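Side-chain contact in hydrogenase maturation protease HycI (Thermococcus kodakarensis KOD1, PDB 5ZBY), which probably acts as an endopeptidase that matures [NiFe] hydrogenase by cleaving the C-terminus of its precursor: residues G30-E35 with E142-L147. Sequence-based numbering, arbitrary orientation.
Sequences GVLVAE and ERAERL
Two neighbouring helices on one side of the central beta-sheet of this peptidase A31 family protein pack together here, 29-40 and 138-156, through Val33, Leu32, Ala144 and Leu147. The segments 30-35 and 142-147 run in roughly the same direction, crossing at -40° with their axes 8.5 Å apart. The small side chain of Ala144 is consistent with the close approach of the backbones: Val33 CA lies 5.1 Å from Ala144 CA. The contact is purely apolar, and no hydrogen bond crosses it. Ala144 CB touches Leu32 CB and Val33 CG2, each at 3.7 Å. Leu32 meets Ala144 with CB, at the root of its side chain, and not with its methyls, and it also touches Pro136. Val33 and Leu147 both reach Val73 of strand 69-75, which ties the helix pair to the sheet. Phe29, at the start of helix 29-40, also touches Ala144 and Leu147. Beside this apolar seam, Glu145 and Arg36 form a salt bridge between the helices. With CG1 anti to the backbone N (chi1 173°), CG2 of Val33 sits beside that N and is the methyl that touches helix 138-156. There Val33 CG2 also meets one branch of Leu147, with CD2 4.1 Å away.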
ATOM      1  N   GLY A  30       2.169  -6.619  -0.803  1.00 21.09           N
ATOM      2  CA  GLY A  30       2.482  -5.195  -0.912  1.00 20.67           C
ATOM      3  C   GLY A  30       3.872  -4.980  -1.480  1.00 26.48           C
ATOM      4  O   GLY A  30       4.091  -4.055  -2.270  1.00 25.30           O
ATOM      5  N   VAL A  31       4.823  -5.831  -1.085  1.00 22.98           N
ATOM      6  CA  VAL A  31       6.191  -5.661  -1.594  1.00 22.13           C
ATOM      7  C   VAL A  31       6.264  -6.101  -3.051  1.00 23.30           C
ATOM      8  O   VAL A  31       6.978  -5.449  -3.856  1.00 28.34           O
ATOM      9  CB  VAL A  31       7.231  -6.383  -0.722  1.00 28.63           C
ATOM     10  CG1 VAL A  31       7.139  -5.830   0.674  1.00 31.27           C
ATOM     11  CG2 VAL A  31       7.028  -7.857  -0.725  1.00 35.68           C
ATOM     12  N   LEU A  32       5.432  -7.069  -3.433  1.00 25.43           N
ATOM     13  CA  LEU A  32       5.377  -7.455  -4.844  1.00 25.94           C
ATOM     14  C   LEU A  32       4.918  -6.253  -5.644  1.00 26.71           C
ATOM     15  O   LEU A  32       5.503  -5.930  -6.708  1.00 30.22           O
ATOM     16  CB  LEU A  32       4.439  -8.651  -5.048  1.00 26.46           C
ATOM     17  CG  LEU A  32       4.958  -9.987  -4.484  1.00 34.15           C
ATOM     18  CD1 LEU A  32       3.918 -11.069  -4.595  1.00 34.00           C
ATOM     19  CD2 LEU A  32       6.217 -10.394  -5.204  1.00 35.46           C
ATOM     20  N   VAL A  33       3.905  -5.556  -5.121  1.00 26.51           N
ATOM     21  CA  VAL A  33       3.354  -4.430  -5.877  1.00 22.63           C
ATOM     22  C   VAL A  33       4.406  -3.344  -6.018  1.00 27.03           C
ATOM     23  O   VAL A  33       4.631  -2.834  -7.136  1.00 27.63           O
ATOM     24  CB  VAL A  33       2.091  -3.870  -5.223  1.00 21.36           C
ATOM     25  CG1 VAL A  33       1.653  -2.581  -5.940  1.00 22.63           C
ATOM     26  CG2 VAL A  33       0.956  -4.884  -5.333  1.00 23.94           C
ATOM     27  N   ALA A  34       5.091  -3.051  -4.909  1.00 23.81           N
ATOM     28  CA  ALA A  34       6.049  -1.968  -4.917  1.00 22.24           C
ATOM     29  C   ALA A  34       7.149  -2.328  -5.907  1.00 27.83           C
ATOM     30  O   ALA A  34       7.570  -1.471  -6.694  1.00 29.38           O
ATOM     31  CB  ALA A  34       6.618  -1.726  -3.519  1.00 24.53           C
ATOM     32  N   GLU A  35       7.607  -3.587  -5.889  1.00 30.36           N
ATOM     33  CA  GLU A  35       8.795  -3.854  -6.705  1.00 28.47           C
ATOM     34  C   GLU A  35       8.390  -3.825  -8.144  1.00 31.74           C
ATOM     35  O   GLU A  35       9.142  -3.320  -9.001  1.00 33.61           O
ATOM     36  CB  GLU A  35       9.463  -5.183  -6.317  1.00 28.03           C
ATOM     37  CG  GLU A  35      10.170  -5.053  -4.974  1.00 30.08           C
ATOM     38  CD  GLU A  35      11.323  -4.047  -5.024  1.00 48.07           C
ATOM     39  OE1 GLU A  35      12.094  -4.088  -6.005  1.00 49.63           O
ATOM     40  OE2 GLU A  35      11.446  -3.195  -4.110  1.00 43.76           O
ATOM     41  N   GLU A 142      -0.685 -12.804  -9.081  1.00 33.41           N
ATOM     42  CA  GLU A 142      -1.421 -12.261 -10.220  1.00 33.84           C
ATOM     43  C   GLU A 142      -2.128 -10.954  -9.817  1.00 33.11           C
ATOM     44  O   GLU A 142      -2.202 -10.004 -10.611  1.00 32.99           O
ATOM     45  CB  GLU A 142      -2.400 -13.310 -10.772  1.00 33.26           C
ATOM     46  CG  GLU A 142      -3.236 -12.818 -11.946  1.00 44.70           C
ATOM     47  CD  GLU A 142      -4.538 -12.173 -11.514  1.00 63.88           C
ATOM     48  OE1 GLU A 142      -5.120 -12.642 -10.504  1.00 89.35           O
ATOM     49  OE2 GLU A 142      -4.977 -11.199 -12.181  1.00 56.26           O
ATOM     50  N   ARG A 143      -2.643 -10.905  -8.590  1.00 29.62           N
ATOM     51  CA  ARG A 143      -3.363  -9.739  -8.095  1.00 28.21           C
ATOM     52  C   ARG A 143      -2.367  -8.582  -7.918  1.00 26.72           C
ATOM     53  O   ARG A 143      -2.691  -7.427  -8.193  1.00 28.39           O
ATOM     54  CB  ARG A 143      -4.098 -10.050  -6.768  1.00 27.67           C
ATOM     55  CG  ARG A 143      -5.334 -10.996  -6.913  1.00 29.45           C
ATOM     56  CD  ARG A 143      -6.532 -10.292  -7.571  1.00 30.06           C
ATOM     57  NE  ARG A 143      -6.372 -10.248  -9.014  1.00 55.22           N
ATOM     58  CZ  ARG A 143      -7.206  -9.622  -9.838  1.00 54.49           C
ATOM     59  NH1 ARG A 143      -8.265  -8.993  -9.345  1.00 47.77           N
ATOM     60  NH2 ARG A 143      -6.973  -9.615 -11.149  1.00 55.61           N
ATOM     61  N   ALA A 144      -1.153  -8.881  -7.441  1.00 27.67           N
ATOM     62  CA  ALA A 144      -0.133  -7.813  -7.289  1.00 23.19           C
ATOM     63  C   ALA A 144       0.229  -7.249  -8.651  1.00 29.12           C
ATOM     64  O   ALA A 144       0.328  -6.030  -8.816  1.00 27.13           O
ATOM     65  CB  ALA A 144       1.112  -8.349  -6.596  1.00 25.47           C
ATOM     66  N   GLU A 145       0.412  -8.140  -9.623  1.00 29.90           N
ATOM     67  CA  GLU A 145       0.791  -7.682 -10.979  1.00 32.83           C
ATOM     68  C   GLU A 145      -0.355  -6.833 -11.551  1.00 35.49           C
ATOM     69  O   GLU A 145      -0.143  -5.771 -12.147  1.00 36.14           O
ATOM     70  CB  GLU A 145       1.112  -8.890 -11.881  1.00 37.30           C
ATOM     71  CG  GLU A 145       1.468  -8.550 -13.310  1.00 55.04           C
ATOM     72  CD  GLU A 145       2.824  -7.864 -13.432  1.00 65.65           C
ATOM     73  OE1 GLU A 145       3.714  -8.098 -12.577  1.00 56.43           O
ATOM     74  OE2 GLU A 145       3.002  -7.093 -14.399  1.00 89.02           O
ATOM     75  N   ARG A 146      -1.580  -7.292 -11.349  1.00 33.88           N
ATOM     76  CA  ARG A 146      -2.750  -6.543 -11.801  1.00 30.24           C
ATOM     77  C   ARG A 146      -2.864  -5.154 -11.161  1.00 37.53           C
ATOM     78  O   ARG A 146      -3.036  -4.137 -11.867  1.00 34.39           O
ATOM     79  CB  ARG A 146      -4.005  -7.380 -11.530  1.00 31.44           C
ATOM     80  CG  ARG A 146      -5.291  -6.703 -11.910  1.00 46.65           C
ATOM     81  CD  ARG A 146      -5.281  -6.346 -13.377  1.00 57.60           C
ATOM     82  NE  ARG A 146      -6.586  -5.885 -13.818  1.00 82.95           N
ATOM     83  CZ  ARG A 146      -6.832  -5.416 -15.031  1.00104.31           C
ATOM     84  NH1 ARG A 146      -5.851  -5.338 -15.926  1.00 82.98           N
ATOM     85  NH2 ARG A 146      -8.061  -5.020 -15.345  1.00 74.29           N
ATOM     86  N   LEU A 147      -2.696  -5.069  -9.840  1.00 30.93           N
ATOM     87  CA  LEU A 147      -2.753  -3.752  -9.183  1.00 30.01           C
ATOM     88  C   LEU A 147      -1.608  -2.854  -9.636  1.00 30.53           C
ATOM     89  O   LEU A 147      -1.784  -1.635  -9.802  1.00 30.15           O
ATOM     90  CB  LEU A 147      -2.727  -3.894  -7.646  1.00 26.34           C
ATOM     91  CG  LEU A 147      -2.797  -2.545  -6.912  1.00 25.96           C
ATOM     92  CD1 LEU A 147      -4.095  -1.775  -7.175  1.00 31.96           C
ATOM     93  CD2 LEU A 147      -2.627  -2.842  -5.423  1.00 24.94           C
TER